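D-alanyl transferase DltD (Enterococcus faecalis, PDB 6O93) probably transfers D-alanine onto lipoteichoic acid during cell wall biogenesis in this Gram-positive bacterium. Local coordinates at residues 46-51 with 100-105. Sequence-based numbering, arbitrary orientation.
Sequences SSELSR and VFILSP. With NA (sodium ion), chain K; PO4 (phosphate ion), chain F.
A sodium site beside the probable catalytic serine joins 46-51 to 100-105: segment 46-51 supplies Ser46 OG and Glu48 OE1, segment 100-105 supplies Ser104 OG. Glu48 OE1 makes the shortest link, 2.5 Å from the sodium, while Ser104 OG sits 2.9 Å from it and phosphate O4 adds a fourth oxygen. Next to the metal, one water ties the same groups together. It accepts from the hydroxyls of Ser46 and Ser104 and donates to Glu48 OE2 and to Ile102 O, the latter at 2.6 Å. OE2 also takes a nearly straight bond from Ser46 N (2.7 Å, 172°), on its syn side but 34° out of the carboxylate plane. Both segments lie at the C-terminal ends of neighbouring parallel strands, 40-44 and 98-102, where SGNH hydrolases carry their active site. Here Ser47, hydrogen-bonded to His349 in what is probably a Ser-His-Asp triad, holds O4 of the phosphate, probably from the crystallisation liquor, through its OG at 2.6 Å and through its backbone N. Ile102 CG2 lies against Glu48 OE2 at 3.4 Å. The other branch of Ile102 reaches Leu49, CD1 to CD2 at 3.6 Å, and Trp355 of helix 352-367 touches both side chains.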
# COMPACT_ATOMS: atom_id res chain seq x y z
N SER A 46 -1.95 2.20 2.19
CA SER A 46 -2.45 2.06 3.56
C SER A 46 -3.64 3.00 3.77
O SER A 46 -4.52 3.07 2.91
CB SER A 46 -1.32 2.31 4.56
OG SER A 46 -0.63 3.52 4.30
N SER A 47 -3.70 3.70 4.91
CA SER A 47 -4.92 4.40 5.29
C SER A 47 -5.28 5.53 4.33
O SER A 47 -6.45 5.93 4.28
CB SER A 47 -4.80 4.95 6.71
OG SER A 47 -3.74 5.88 6.83
N GLU A 48 -4.32 6.06 3.57
CA GLU A 48 -4.63 7.15 2.66
C GLU A 48 -5.61 6.74 1.57
O GLU A 48 -6.30 7.60 1.00
CB GLU A 48 -3.34 7.70 2.03
CG GLU A 48 -2.65 6.77 1.03
CD GLU A 48 -1.95 5.60 1.69
OE1 GLU A 48 -1.74 5.64 2.92
OE2 GLU A 48 -1.62 4.63 0.97
N LEU A 49 -5.69 5.44 1.26
CA LEU A 49 -6.57 4.97 0.20
C LEU A 49 -8.04 5.29 0.47
O LEU A 49 -8.83 5.38 -0.48
CB LEU A 49 -6.41 3.46 0.01
CG LEU A 49 -5.02 2.98 -0.44
CD1 LEU A 49 -4.97 1.47 -0.48
CD2 LEU A 49 -4.66 3.56 -1.79
N SER A 50 -8.43 5.46 1.73
CA SER A 50 -9.83 5.70 2.08
C SER A 50 -10.23 7.17 1.99
O SER A 50 -11.41 7.48 2.17
CB SER A 50 -10.11 5.19 3.50
OG SER A 50 -9.38 5.93 4.46
N ARG A 51 -9.29 8.07 1.71
CA ARG A 51 -9.58 9.50 1.62
C ARG A 51 -10.28 9.77 0.28
O ARG A 51 -9.70 10.30 -0.67
CB ARG A 51 -8.31 10.32 1.77
CG ARG A 51 -8.03 10.74 3.21
CD ARG A 51 -7.98 9.56 4.15
NE ARG A 51 -7.71 9.98 5.52
CZ ARG A 51 -7.55 9.16 6.55
NH1 ARG A 51 -7.63 7.85 6.38
NH2 ARG A 51 -7.31 9.65 7.76
N VAL A 100 -0.10 -0.09 -8.86
CA VAL A 100 0.24 1.19 -8.26
C VAL A 100 0.61 0.94 -6.81
O VAL A 100 -0.08 0.19 -6.11
CB VAL A 100 -0.93 2.19 -8.37
CG1 VAL A 100 -0.57 3.51 -7.69
CG2 VAL A 100 -1.29 2.43 -9.82
N PHE A 101 1.71 1.54 -6.37
CA PHE A 101 2.24 1.34 -5.02
C PHE A 101 2.41 2.70 -4.37
O PHE A 101 3.25 3.50 -4.80
CB PHE A 101 3.56 0.57 -5.06
CG PHE A 101 3.95 -0.03 -3.73
CD1 PHE A 101 4.48 0.76 -2.73
CD2 PHE A 101 3.80 -1.39 -3.50
CE1 PHE A 101 4.85 0.21 -1.51
CE2 PHE A 101 4.16 -1.94 -2.29
CZ PHE A 101 4.69 -1.14 -1.29
N ILE A 102 1.63 2.97 -3.33
CA ILE A 102 1.67 4.26 -2.64
C ILE A 102 2.52 4.10 -1.39
O ILE A 102 2.11 3.45 -0.42
CB ILE A 102 0.25 4.76 -2.31
CG1 ILE A 102 -0.52 5.00 -3.61
CG2 ILE A 102 0.32 6.03 -1.48
CD1 ILE A 102 -1.98 5.31 -3.41
N LEU A 103 3.70 4.70 -1.41
CA LEU A 103 4.58 4.69 -0.25
C LEU A 103 4.10 5.70 0.78
O LEU A 103 3.49 6.72 0.45
CB LEU A 103 6.01 5.00 -0.66
CG LEU A 103 6.78 3.85 -1.31
CD1 LEU A 103 7.83 4.37 -2.28
CD2 LEU A 103 7.42 2.97 -0.25
N SER A 104 4.36 5.40 2.05
CA SER A 104 4.13 6.34 3.13
C SER A 104 5.45 6.55 3.86
O SER A 104 6.02 5.58 4.38
CB SER A 104 3.06 5.82 4.10
OG SER A 104 1.78 5.83 3.50
N PRO A 105 6.00 7.77 3.90
CA PRO A 105 7.23 7.97 4.68
C PRO A 105 7.10 7.51 6.11
O PRO A 105 8.09 7.06 6.71
CB PRO A 105 7.45 9.49 4.60
CG PRO A 105 6.71 9.92 3.39
CD PRO A 105 5.52 9.02 3.29
NA NA K . -0.66 6.22 5.06
P PO4 F . -0.57 4.06 8.01
O1 PO4 F . -0.11 2.62 7.96
O2 PO4 F . 0.61 4.96 7.72
O3 PO4 F . -1.12 4.37 9.38
O4 PO4 F . -1.64 4.29 6.98
O HOH W 1 0.82 4.05 1.70